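Local coordinates for protein enoyl-CoA hydratase/isomerase (Pseudomonas aeruginosa, PDB 3LAO) that belongs to the enoyl-CoA hydratase/isomerase family and probably adds water to the double bond of an unsaturated steroid side-chain CoA thioester, working as a trimer, at residues F23-L27 / L44-E50; S57-V61 / A204-A208; V112-T118 / A133-A139; I121-N126 / G151-F157; H140-L144 / Y169-G173. One frame throughout, in Å; residues are numbered along the deposited sequence. Where two conformers were deposited one is given.

Contact 1 of 5, residues F23-L27 / L44-E50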
# COMPACT_ATOMS: atom_id res chain seq x y z
N PHE B 23 -13.13 10.73 23.97
CA PHE B 23 -13.93 9.63 24.50
C PHE B 23 -12.95 8.50 24.85
O PHE B 23 -12.33 7.88 23.95
CB PHE B 23 -15.03 9.20 23.49
CG PHE B 23 -16.04 8.24 24.07
CD1 PHE B 23 -15.85 6.88 23.99
CD2 PHE B 23 -17.15 8.71 24.72
CE1 PHE B 23 -16.75 6.01 24.57
CE2 PHE B 23 -18.05 7.84 25.29
CZ PHE B 23 -17.83 6.49 25.21
N LEU B 24 -12.75 8.27 26.15
CA LEU B 24 -11.74 7.27 26.56
C LEU B 24 -12.33 5.90 26.87
O LEU B 24 -13.22 5.78 27.69
CB LEU B 24 -10.91 7.77 27.76
CG LEU B 24 -9.88 8.87 27.51
CD1 LEU B 24 -10.39 9.97 26.68
CD2 LEU B 24 -9.43 9.44 28.83
N ILE B 25 -11.79 4.87 26.24
CA ILE B 25 -12.26 3.50 26.41
C ILE B 25 -11.08 2.64 26.88
O ILE B 25 -10.05 2.55 26.21
CB ILE B 25 -12.84 2.93 25.10
CG1 ILE B 25 -13.93 3.86 24.55
CG2 ILE B 25 -13.40 1.54 25.27
CD1 ILE B 25 -14.52 3.41 23.20
N GLY B 26 -11.22 2.05 28.07
CA GLY B 26 -10.18 1.20 28.61
C GLY B 26 -10.58 -0.25 28.83
O GLY B 26 -11.53 -0.54 29.55
N LEU B 27 -9.82 -1.15 28.22
CA LEU B 27 -9.89 -2.58 28.52
C LEU B 27 -9.62 -2.82 30.01
O LEU B 27 -8.54 -2.46 30.53
CB LEU B 27 -8.90 -3.36 27.64
CG LEU B 27 -8.91 -3.06 26.13
CD1 LEU B 27 -7.98 -4.01 25.43
CD2 LEU B 27 -10.31 -3.18 25.49
N LEU B 44 -16.94 -3.57 24.72
CA LEU B 44 -16.13 -2.76 23.82
C LEU B 44 -16.95 -2.27 22.57
O LEU B 44 -16.92 -1.09 22.23
CB LEU B 44 -14.82 -3.49 23.41
CG LEU B 44 -13.91 -2.81 22.33
CD1 LEU B 44 -13.52 -1.40 22.76
CD2 LEU B 44 -12.64 -3.57 21.99
N ALA B 45 -17.67 -3.17 21.90
CA ALA B 45 -18.52 -2.77 20.79
C ALA B 45 -19.60 -1.77 21.21
O ALA B 45 -19.89 -0.84 20.45
CB ALA B 45 -19.15 -3.97 20.13
N LEU B 46 -20.18 -1.94 22.41
CA LEU B 46 -21.14 -0.95 22.94
C LEU B 46 -20.53 0.41 23.25
O LEU B 46 -21.16 1.44 23.01
CB LEU B 46 -21.88 -1.48 24.17
CG LEU B 46 -22.99 -2.49 23.86
CD1 LEU B 46 -23.63 -3.00 25.15
CD2 LEU B 46 -24.06 -1.94 22.92
N ALA B 47 -19.33 0.41 23.83
CA ALA B 47 -18.55 1.61 24.04
C ALA B 47 -18.25 2.33 22.71
O ALA B 47 -18.34 3.56 22.64
CB ALA B 47 -17.25 1.28 24.76
N MSE B 48 -17.90 1.59 21.66
CA MSE B 48 -17.71 2.25 20.36
C MSE B 48 -19.01 2.82 19.80
O MSE B 48 -19.04 3.94 19.32
CB MSE B 48 -17.06 1.33 19.34
CG MSE B 48 -16.02 2.07 18.53
SE MSE B 48 -14.39 2.35 19.58
CE MSE B 48 -13.54 0.61 19.32
N GLY B 49 -20.09 2.04 19.86
CA GLY B 49 -21.39 2.52 19.42
C GLY B 49 -21.75 3.82 20.13
O GLY B 49 -22.26 4.76 19.53
N GLU B 50 -21.47 3.89 21.41
CA GLU B 50 -21.81 5.08 22.16
C GLU B 50 -20.94 6.30 21.77
O GLU B 50 -21.43 7.44 21.72
CB GLU B 50 -21.81 4.78 23.67
CG GLU B 50 -21.36 5.97 24.55
CD GLU B 50 -21.24 5.63 26.07
OE1 GLU B 50 -20.90 4.45 26.43
OE2 GLU B 50 -21.50 6.57 26.89

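Contact 2 of 5, residues S57-V61 / A204-A208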
# COMPACT_ATOMS: atom_id res chain seq x y z
N SER B 57 -18.11 13.98 21.10
CA SER B 57 -16.84 13.30 21.12
C SER B 57 -16.28 13.46 19.72
O SER B 57 -16.99 13.26 18.74
CB SER B 57 -17.04 11.83 21.48
OG SER B 57 -17.65 11.70 22.76
N ARG B 58 -15.04 13.88 19.63
CA ARG B 58 -14.42 14.13 18.36
C ARG B 58 -13.36 13.13 18.08
O ARG B 58 -12.95 12.97 16.94
CB ARG B 58 -13.81 15.52 18.30
CG ARG B 58 -14.85 16.58 18.18
CD ARG B 58 -14.20 17.95 18.33
NE ARG B 58 -15.17 19.04 18.41
CZ ARG B 58 -14.96 20.24 17.88
NH1 ARG B 58 -13.82 20.49 17.22
NH2 ARG B 58 -15.87 21.20 18.00
N CYS B 59 -12.92 12.43 19.11
CA CYS B 59 -11.95 11.38 18.93
C CYS B 59 -12.04 10.39 20.11
O CYS B 59 -12.32 10.74 21.27
CB CYS B 59 -10.57 12.01 18.86
SG CYS B 59 -9.23 10.90 18.31
N ALA B 60 -11.84 9.12 19.81
CA ALA B 60 -11.89 8.11 20.84
C ALA B 60 -10.46 7.65 21.12
O ALA B 60 -9.65 7.52 20.20
CB ALA B 60 -12.74 6.96 20.34
N VAL B 61 -10.12 7.42 22.39
CA VAL B 61 -8.83 6.79 22.69
C VAL B 61 -9.04 5.42 23.34
O VAL B 61 -9.62 5.30 24.44
CB VAL B 61 -8.01 7.66 23.64
CG1 VAL B 61 -6.68 6.99 23.89
CG2 VAL B 61 -7.85 9.07 23.07
N ALA B 204 -4.79 12.71 19.98
CA ALA B 204 -6.24 12.75 19.96
C ALA B 204 -6.71 14.16 20.18
O ALA B 204 -7.67 14.60 19.55
CB ALA B 204 -6.83 11.83 21.02
N GLU B 205 -6.07 14.88 21.11
CA GLU B 205 -6.33 16.32 21.24
C GLU B 205 -6.06 17.07 19.92
O GLU B 205 -6.84 17.95 19.53
CB GLU B 205 -5.57 16.93 22.41
CG GLU B 205 -6.42 16.98 23.71
CD GLU B 205 -5.66 16.53 24.97
OE1 GLU B 205 -4.40 16.44 24.93
OE2 GLU B 205 -6.31 16.26 26.00
N ARG B 206 -5.01 16.69 19.22
CA ARG B 206 -4.74 17.33 17.94
C ARG B 206 -5.85 17.10 16.87
O ARG B 206 -6.20 18.02 16.14
CB ARG B 206 -3.35 16.96 17.44
CG ARG B 206 -2.74 18.02 16.55
CD ARG B 206 -1.90 18.99 17.36
NE ARG B 206 -0.52 19.10 16.88
CZ ARG B 206 0.38 18.10 16.90
NH1 ARG B 206 0.06 16.89 17.36
NH2 ARG B 206 1.61 18.33 16.44
N ILE B 207 -6.39 15.88 16.79
CA ILE B 207 -7.44 15.53 15.85
C ILE B 207 -8.72 16.23 16.30
O ILE B 207 -9.54 16.66 15.49
CB ILE B 207 -7.69 13.98 15.83
CG1 ILE B 207 -6.52 13.23 15.17
CG2 ILE B 207 -9.04 13.59 15.21
CD1 ILE B 207 -6.60 11.66 15.40
N ALA B 208 -8.90 16.33 17.61
CA ALA B 208 -10.08 17.03 18.11
C ALA B 208 -10.10 18.56 17.85
O ALA B 208 -11.14 19.17 18.00
CB ALA B 208 -10.33 16.72 19.62

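Contact 3 of 5, residues V112-T118 / A133-A139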
# COMPACT_ATOMS: atom_id res chain seq x y z
N VAL B 112 -0.94 1.07 23.17
CA VAL B 112 -0.66 -0.32 23.55
C VAL B 112 0.67 -0.51 24.30
O VAL B 112 1.68 0.09 23.96
CB VAL B 112 -0.55 -1.24 22.34
CG1 VAL B 112 -1.79 -1.18 21.47
CG2 VAL B 112 0.62 -0.84 21.59
N GLN B 113 0.65 -1.45 25.23
CA GLN B 113 1.82 -1.76 26.05
C GLN B 113 1.90 -3.24 26.39
O GLN B 113 0.86 -3.94 26.50
CB GLN B 113 1.76 -0.99 27.37
CG GLN B 113 0.85 -1.64 28.43
CD GLN B 113 -0.63 -1.31 28.26
OE1 GLN B 113 -1.17 -1.31 27.14
NE2 GLN B 113 -1.31 -1.05 29.40
N GLY B 114 3.12 -3.69 26.62
CA GLY B 114 3.38 -5.04 27.09
C GLY B 114 3.15 -6.15 26.07
O GLY B 114 4.02 -6.45 25.27
N THR B 115 1.97 -6.75 26.14
CA THR B 115 1.62 -7.93 25.38
C THR B 115 0.47 -7.61 24.44
O THR B 115 -0.49 -6.96 24.82
CB THR B 115 1.19 -9.06 26.33
OG1 THR B 115 2.30 -9.91 26.60
CG2 THR B 115 0.10 -9.89 25.71
N CYS B 116 0.59 -8.06 23.19
CA CYS B 116 -0.38 -7.72 22.16
C CYS B 116 -0.61 -8.90 21.22
O CYS B 116 -0.19 -8.87 20.06
CB CYS B 116 0.08 -6.50 21.37
SG CYS B 116 -1.23 -5.67 20.44
N TRP B 117 -1.29 -9.93 21.72
CA TRP B 117 -1.41 -11.19 20.99
C TRP B 117 -2.54 -11.13 19.97
O TRP B 117 -3.57 -10.50 20.21
CB TRP B 117 -1.64 -12.35 21.96
CG TRP B 117 -0.45 -12.67 22.81
CD1 TRP B 117 -0.45 -13.32 24.01
CD2 TRP B 117 0.92 -12.35 22.53
NE1 TRP B 117 0.83 -13.42 24.49
CE2 TRP B 117 1.69 -12.84 23.60
CE3 TRP B 117 1.56 -11.70 21.47
CZ2 TRP B 117 3.08 -12.70 23.65
CZ3 TRP B 117 2.94 -11.56 21.52
CH2 TRP B 117 3.68 -12.06 22.60
N THR B 118 -2.34 -11.78 18.83
CA THR B 118 -3.44 -12.16 17.96
C THR B 118 -4.41 -11.00 17.77
O THR B 118 -4.23 -10.16 16.88
CB THR B 118 -4.21 -13.37 18.51
OG1 THR B 118 -3.48 -13.95 19.60
CG2 THR B 118 -4.41 -14.42 17.42
N ALA B 133 4.42 1.34 23.70
CA ALA B 133 5.54 1.38 24.62
C ALA B 133 6.68 0.57 24.02
O ALA B 133 6.45 -0.50 23.47
CB ALA B 133 5.13 0.77 25.97
N ARG B 134 7.89 1.11 24.09
CA ARG B 134 9.08 0.34 23.75
C ARG B 134 9.04 -0.99 24.48
O ARG B 134 8.71 -1.04 25.67
CB ARG B 134 10.32 1.12 24.17
CG ARG B 134 11.63 0.43 23.91
CD ARG B 134 12.69 1.48 23.63
NE ARG B 134 12.56 2.02 22.28
CZ ARG B 134 12.29 3.29 21.98
NH1 ARG B 134 12.11 4.19 22.94
NH2 ARG B 134 12.20 3.65 20.70
N GLY B 135 9.34 -2.08 23.77
CA GLY B 135 9.31 -3.38 24.42
C GLY B 135 7.96 -4.08 24.42
O GLY B 135 7.82 -5.17 24.97
N THR B 136 6.95 -3.47 23.81
CA THR B 136 5.69 -4.15 23.65
C THR B 136 5.94 -5.32 22.69
O THR B 136 6.74 -5.21 21.77
CB THR B 136 4.64 -3.20 23.06
OG1 THR B 136 4.42 -2.13 23.98
CG2 THR B 136 3.35 -3.95 22.74
N ARG B 137 5.24 -6.43 22.90
CA ARG B 137 5.49 -7.63 22.13
C ARG B 137 4.26 -8.00 21.35
O ARG B 137 3.18 -7.99 21.87
CB ARG B 137 5.78 -8.81 23.05
CG ARG B 137 7.04 -8.71 23.89
CD ARG B 137 6.89 -9.69 25.09
NE ARG B 137 7.27 -11.09 24.80
CZ ARG B 137 6.78 -12.18 25.42
NH1 ARG B 137 5.84 -12.07 26.35
NH2 ARG B 137 7.23 -13.38 25.08
N PHE B 138 4.44 -8.43 20.12
CA PHE B 138 3.35 -8.72 19.25
C PHE B 138 3.58 -10.08 18.70
O PHE B 138 4.72 -10.45 18.36
CB PHE B 138 3.38 -7.73 18.06
CG PHE B 138 3.18 -6.29 18.44
CD1 PHE B 138 4.26 -5.45 18.68
CD2 PHE B 138 1.89 -5.76 18.57
CE1 PHE B 138 4.06 -4.09 19.05
CE2 PHE B 138 1.66 -4.38 18.93
CZ PHE B 138 2.74 -3.55 19.15
N ALA B 139 2.50 -10.83 18.52
CA ALA B 139 2.65 -12.00 17.68
C ALA B 139 1.32 -12.49 17.18
O ALA B 139 0.31 -12.33 17.84
CB ALA B 139 3.45 -13.13 18.44

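Contact 4 of 5, residues I121-N126 / G151-F157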
# COMPACT_ATOMS: atom_id res chain seq x y z
N ILE B 121 -3.25 -7.03 17.79
CA ILE B 121 -2.69 -6.54 16.54
C ILE B 121 -3.78 -5.98 15.62
O ILE B 121 -3.73 -4.82 15.22
CB ILE B 121 -1.92 -7.64 15.79
CG1 ILE B 121 -0.71 -8.10 16.61
CG2 ILE B 121 -1.48 -7.15 14.42
CD1 ILE B 121 0.06 -9.24 15.98
N GLU B 122 -4.76 -6.82 15.30
CA GLU B 122 -5.81 -6.45 14.37
C GLU B 122 -6.61 -5.30 14.93
O GLU B 122 -7.08 -4.43 14.20
CB GLU B 122 -6.73 -7.63 14.07
CG GLU B 122 -6.87 -7.93 12.54
CD GLU B 122 -7.96 -7.04 11.85
OE1 GLU B 122 -7.61 -5.94 11.34
OE2 GLU B 122 -9.15 -7.45 11.80
N LEU B 123 -6.73 -5.26 16.25
CA LEU B 123 -7.50 -4.23 16.89
C LEU B 123 -6.73 -2.94 16.69
O LEU B 123 -7.30 -1.90 16.37
CB LEU B 123 -7.64 -4.57 18.36
CG LEU B 123 -8.59 -3.77 19.22
CD1 LEU B 123 -9.98 -3.76 18.59
CD2 LEU B 123 -8.61 -4.40 20.61
N MSE B 124 -5.42 -3.03 16.85
CA MSE B 124 -4.56 -1.88 16.67
C MSE B 124 -4.55 -1.33 15.24
O MSE B 124 -4.46 -0.12 15.04
CB MSE B 124 -3.15 -2.27 17.07
CG MSE B 124 -2.24 -1.11 17.19
SE MSE B 124 -0.46 -1.75 17.55
CE MSE B 124 -0.07 -2.61 15.85
N LEU B 125 -4.64 -2.20 14.24
CA LEU B 125 -4.56 -1.75 12.85
C LEU B 125 -5.88 -1.18 12.34
O LEU B 125 -5.95 -0.71 11.23
CB LEU B 125 -4.15 -2.88 11.92
CG LEU B 125 -2.79 -3.52 12.18
CD1 LEU B 125 -2.64 -4.82 11.38
CD2 LEU B 125 -1.71 -2.50 11.84
N ASN B 126 -6.91 -1.26 13.15
CA ASN B 126 -8.18 -0.70 12.80
C ASN B 126 -8.26 0.75 13.27
O ASN B 126 -9.25 1.43 13.07
CB ASN B 126 -9.28 -1.52 13.45
CG ASN B 126 -10.65 -1.16 12.92
OD1 ASN B 126 -10.93 -1.34 11.73
ND2 ASN B 126 -11.51 -0.62 13.79
N GLY B 151 -10.77 -11.45 15.21
CA GLY B 151 -9.49 -10.77 15.21
C GLY B 151 -8.51 -11.54 14.36
O GLY B 151 -7.30 -11.31 14.43
N GLY B 152 -9.03 -12.47 13.56
CA GLY B 152 -8.22 -13.23 12.63
C GLY B 152 -7.44 -12.29 11.74
O GLY B 152 -7.75 -11.10 11.65
N SER B 153 -6.42 -12.82 11.07
CA SER B 153 -5.54 -12.00 10.22
C SER B 153 -6.26 -11.29 9.07
O SER B 153 -7.22 -11.79 8.48
CB SER B 153 -4.38 -12.83 9.68
OG SER B 153 -3.67 -12.10 8.69
N THR B 154 -5.75 -10.11 8.73
CA THR B 154 -6.47 -9.23 7.84
C THR B 154 -5.61 -8.81 6.69
O THR B 154 -4.45 -9.16 6.61
CB THR B 154 -6.87 -7.96 8.59
OG1 THR B 154 -6.05 -7.84 9.76
CG2 THR B 154 -8.34 -8.04 8.96
N VAL B 155 -6.21 -8.01 5.82
CA VAL B 155 -5.48 -7.36 4.75
C VAL B 155 -4.73 -6.12 5.24
O VAL B 155 -3.83 -5.62 4.55
CB VAL B 155 -6.45 -6.88 3.71
CG1 VAL B 155 -5.89 -7.16 2.32
CG2 VAL B 155 -7.77 -7.58 3.95
N ARG B 156 -5.12 -5.63 6.42
CA ARG B 156 -4.53 -4.42 6.97
C ARG B 156 -3.04 -4.63 7.20
O ARG B 156 -2.22 -3.76 6.85
CB ARG B 156 -5.26 -3.98 8.24
CG ARG B 156 -6.74 -3.78 7.98
CD ARG B 156 -7.36 -2.63 8.78
NE ARG B 156 -8.79 -2.54 8.47
CZ ARG B 156 -9.78 -2.99 9.23
NH1 ARG B 156 -9.53 -3.56 10.43
NH2 ARG B 156 -11.04 -2.87 8.80
N PHE B 157 -2.69 -5.78 7.75
CA PHE B 157 -1.29 -6.09 7.99
C PHE B 157 -0.46 -5.98 6.67
O PHE B 157 0.51 -5.21 6.61
CB PHE B 157 -1.20 -7.47 8.64
CG PHE B 157 0.07 -7.69 9.43
CD1 PHE B 157 1.25 -7.05 9.06
CD2 PHE B 157 0.09 -8.55 10.51
CE1 PHE B 157 2.41 -7.27 9.75
CE2 PHE B 157 1.26 -8.78 11.20
CZ PHE B 157 2.43 -8.14 10.82

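Contact 5 of 5, residues H140-L144 / Y169-G173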
# COMPACT_ATOMS: atom_id res chain seq x y z
N HIS B 140 1.34 -13.07 16.00
CA HIS B 140 0.19 -13.75 15.42
C HIS B 140 0.22 -15.25 15.70
O HIS B 140 0.46 -16.06 14.80
CB HIS B 140 0.17 -13.51 13.93
CG HIS B 140 -0.98 -12.68 13.48
ND1 HIS B 140 -0.88 -11.33 13.27
CD2 HIS B 140 -2.27 -13.02 13.26
CE1 HIS B 140 -2.07 -10.87 12.91
NE2 HIS B 140 -2.92 -11.87 12.90
N LEU B 141 -0.03 -15.61 16.95
CA LEU B 141 0.12 -16.98 17.42
C LEU B 141 -0.91 -17.96 16.87
O LEU B 141 -0.76 -19.17 17.03
CB LEU B 141 0.09 -17.01 18.94
CG LEU B 141 1.05 -16.07 19.66
CD1 LEU B 141 0.76 -16.04 21.13
CD2 LEU B 141 2.49 -16.48 19.42
N GLU B 142 -1.95 -17.46 16.22
CA GLU B 142 -3.00 -18.33 15.70
C GLU B 142 -2.49 -19.44 14.79
O GLU B 142 -2.97 -20.56 14.87
CB GLU B 142 -4.04 -17.52 14.94
CG GLU B 142 -4.72 -18.33 13.85
CD GLU B 142 -4.21 -18.01 12.47
OE1 GLU B 142 -4.59 -18.73 11.52
OE2 GLU B 142 -3.45 -17.03 12.32
N VAL B 143 -1.56 -19.12 13.91
CA VAL B 143 -1.06 -20.09 12.95
C VAL B 143 -0.57 -21.34 13.65
O VAL B 143 -0.87 -22.45 13.24
CB VAL B 143 0.08 -19.54 12.10
CG1 VAL B 143 -0.39 -19.33 10.69
CG2 VAL B 143 0.65 -18.27 12.70
N LEU B 144 0.19 -21.16 14.72
CA LEU B 144 0.72 -22.30 15.44
C LEU B 144 -0.37 -23.29 15.85
O LEU B 144 -0.09 -24.47 16.01
CB LEU B 144 1.52 -21.84 16.65
CG LEU B 144 2.70 -20.97 16.23
CD1 LEU B 144 3.75 -20.85 17.31
CD2 LEU B 144 3.30 -21.52 14.96
N TYR B 169 5.54 -12.90 9.42
CA TYR B 169 5.03 -13.01 10.80
C TYR B 169 3.68 -13.73 10.89
O TYR B 169 3.42 -14.46 11.83
CB TYR B 169 4.89 -11.64 11.47
CG TYR B 169 6.24 -11.05 11.73
CD1 TYR B 169 7.03 -11.53 12.76
CD2 TYR B 169 6.75 -10.03 10.92
CE1 TYR B 169 8.30 -11.01 13.00
CE2 TYR B 169 8.01 -9.50 11.14
CZ TYR B 169 8.78 -10.00 12.18
OH TYR B 169 10.01 -9.49 12.41
N ILE B 170 2.81 -13.50 9.92
CA ILE B 170 1.53 -14.15 9.95
C ILE B 170 1.71 -15.67 9.79
O ILE B 170 1.15 -16.45 10.55
CB ILE B 170 0.63 -13.59 8.84
CG1 ILE B 170 0.19 -12.16 9.16
CG2 ILE B 170 -0.59 -14.45 8.64
CD1 ILE B 170 -0.32 -11.41 7.92
N LEU B 171 2.50 -16.09 8.80
CA LEU B 171 2.63 -17.51 8.50
C LEU B 171 3.54 -18.23 9.48
O LEU B 171 3.63 -19.43 9.44
CB LEU B 171 3.12 -17.75 7.06
CG LEU B 171 2.23 -17.16 5.96
CD1 LEU B 171 2.75 -17.46 4.54
CD2 LEU B 171 0.78 -17.61 6.09
N THR B 172 4.21 -17.51 10.37
CA THR B 172 5.17 -18.19 11.23
C THR B 172 4.75 -18.11 12.67
O THR B 172 5.05 -18.98 13.47
CB THR B 172 6.57 -17.54 11.13
OG1 THR B 172 6.46 -16.12 11.35
CG2 THR B 172 7.20 -17.81 9.76
N GLY B 173 4.11 -17.01 13.01
CA GLY B 173 3.71 -16.81 14.38
C GLY B 173 4.81 -16.15 15.17
O GLY B 173 4.67 -15.92 16.35
O HOH W 1 3.57 -13.28 14.14

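Contact 1 of 5, residues F23-L27 / L44-E50
Apolar packing between strand 23-27 and helix 44-50 centres on Ile25, whose two branches straddle the methyl group of Ala47. Ile25 CD1 and CG2 lie 3.8 and 3.9 Å from Ala47 CB. Because CG1 stands beside the backbone N (chi1 -54°) and the chain runs out straight from there, Ile25 CD1 also comes to 3.8 Å from Met48 SE, a selenomethionine built in two conformers, so this touch is less certain. Ile25 CG2 meets Leu44 CD1 at 3.9 Å, and the other Leu44 methyl, CD2, approaches Leu27 CD2 at 4.2 Å.

A second kind of contact sets an aromatic ring against polar groups. Phe23 CE1 lies 3.5 Å from Ala47 O, while Glu50 CD comes to the edge of the ring, near its plane, 3.6 Å from Phe23 CZ, with the carboxylate turned 60° from the ring. Glu50 OE1 finds its salt bridge in Arg16, not across this contact.

Segments 23-27 and 44-50 run almost exactly antiparallel (177°), as expected of a beta-alpha-beta unit: helix 38-53 returns the chain along the sheet so that strand 59-64 can pair parallel with strand 22-27, whose other neighbour is strand 14-19.

Contact 2 of 5, residues S57-V61 / A204-A208
Cys59 meets helix 204-208 through its sulfur: Cys59 SG rests 3.7 Å from Ala204 CB and 4.0 Å from Ile207 CD1. The SG atom lies anti to the backbone N (chi1 -169°), and this carries it out over the helix. Val61, two residues on, places CG2 3.6 Å from Ala204 CB, so one small side chain is shared by two strand residues. At the other end Arg58 CB touches Ala208 CB at 3.9 Å. From there the extended arginine chain runs past the helix, and Arg58 NH1 donates to Ala208 O over 3.1 Å. That bond is bent, with 139° at the hydrogen, and the oxygen stands out of the guanidinium plane.

In this alpha-beta sandwich the contact seats helix 196-209 on the larger sheet, antiparallel to strand 59-64, while Ala60 points away from it and touches Tyr51 of helix 38-53. Around the first shell, Leu22 packs on Ala204 and Ala208, and Pro107 and Val109 pack on both Cys59 and Ile207. Further out, Arg206 makes a salt bridge with Asp174 of the second subunit, and Ile207 packs on Thr172 of that subunit.

Contact 3 of 5, residues V112-T118 / A133-A139
Trp117 and Ala139 meet because the indole CG stands beside its own backbone N (chi1 -69°), which swings the six-membered ring across the neighbouring strand until Trp117 CZ3 is 3.5 Å from Ala139 CB. The ring edge also abuts the Phe138-Ala139 peptide. On the other face of the small sheet Cys116 turns SG anti to its backbone N (chi1 -162°), 4.6 Å from the centroid of the Phe138 ring, a Cys sulfur-aromatic contact made obliquely.

Trp117 CZ2 sits over one face of the Arg137 guanidinium, offset toward the rim and 3.9 Å above the plane, but the two planes are steeply inclined and no stack results. The charge of Arg137 is met by Glu175. Backbone bonds fix the register: Arg137 N donates to Gly114 O over 2.7 Å, and Thr118 N to Ala139 O over 2.9 Å, nearly straight at 171°; Cys116 N to Arg137 O is weak. Ahead of the strands, Ala133 N binds Val112 O, and the type II turn from Ala133 to Thr136 is tightened by Thr136 OG1, which donates to Ala133 O alongside Thr136 N.

Two chain passages thus leave the larger sheet and pair again in parallel in a smaller one, consistent with the spiralling core of the crotonase fold.

Contact 4 of 5, residues I121-N126 / G151-F157
Glu122 and Arg156 form the charged part of the contact. Arg156 NH1 donates to Glu122 OE1 over 3.2 Å, a salt bridge whose hydrogen bond is weak, with only 121° at the hydrogen. The side chains cross at about a right angle, and their flat ends are turned 37° from each other. A bend in the glutamate chain (chi2 -84°) directs the carboxylate toward Arg156. Thr154 is packed tightly against it there, with Thr154 OG1 2.9 Å from Glu122 CG as well as OE1.

Asn126 OD1 approaches without hydrogen bonding. It lies over one face of the guanidinium, 2.9 Å from Arg156 NH1, although the attraction of oxygen for the cation remains plausible.

Apolar contacts make up the rest. Leu125 CB meets Arg156 CB at 4.0 Å, Leu125 CD1 touches Phe157 CB at 4.1 Å, and Ile121 CG2 comes to 4.4 Å from Phe157 CD2. Phe157 also packs on Ala166 and Ile170, which links the contact to helix 163-170. In this crotonase-like fold helix 119-125, following strand 115-117 of the smaller sheet, here meets the turn that enters helix 156-161.

Arg156 is buried, and its three nitrogens all have acceptors outside the two segments: NE makes a salt bridge with Asp227, while Trp97 O and Gly98 O accept from NH1 and NH2. Such a many-sided grip implies that the weak bridge to Glu122 is one tie among several, with the guanidinium held in place mainly from outside.

Contact 5 of 5, residues H140-L144 / Y169-G173
Tyr169 O accepts from two partners, a water that also reaches across to His140 and Gly173 N of its own segment. The water donates to Tyr169 O over 2.6 Å and accepts from His140 N over 2.9 Å, so it bridges two main chains that share no direct hydrogen bond. The bond from Gly173 N back to Tyr169 O is the second sound one. Gly173 then leaves helical geometry with a positive phi of 87°, and Gly173 CA comes 3.4 Å from His140 O in a CA-H...O contact.

Helix 163-170 here hands the chain on to strand 175-177, while 140-144 carries it from strand 137-139 into the short helix 142-145. The two strands are antiparallel neighbours in the three-stranded sheet, and the contact joins the connections at their ends.

Side chains fill in around the glycine. Val143 turns toward it, though the exact place of its methyls is doubtful in the model. Leu144 brings CD2 to 3.4 Å from Thr172 O, and Leu141 CD2 meets Gly173 O at 3.8 Å. The His140 imidazole has Ile170 CG1 over one face, with His140 ND1 4.3 Å from that carbon. Thr172 turns its hydroxyl to Arg168 O and Asp174 N, and Tyr169 sends its own to Glu180. The third subunit packs against the contact: Ala210 of that subunit meets Val143, its Ala214 meets Glu142 and its Ala218 meets Ile170.

Overall arrangement
Contact 1 closes first along the chain. Contacts 1 and 2 share the larger sheet, where strands 22-27 and 59-64 are neighbours; their centres lie about 14 Å apart, and backbone bonds of Phe23 to Cys59 and Val61 join them. Contact 3 leads from that sheet into the smaller one. Contacts 3 and 4 cross along the chain, as do 4 and 5. These three touch one another, with Ile121 packed on Phe138 and His140, and their centres are about 13 to 15 Å apart. Contact 2 encloses all three in sequence, yet its centre lies about 33 Å from that of contact 5, across the chain's centre. Contacts 2, 4 and 5 reach other subunits, so the packing continues into the trimer.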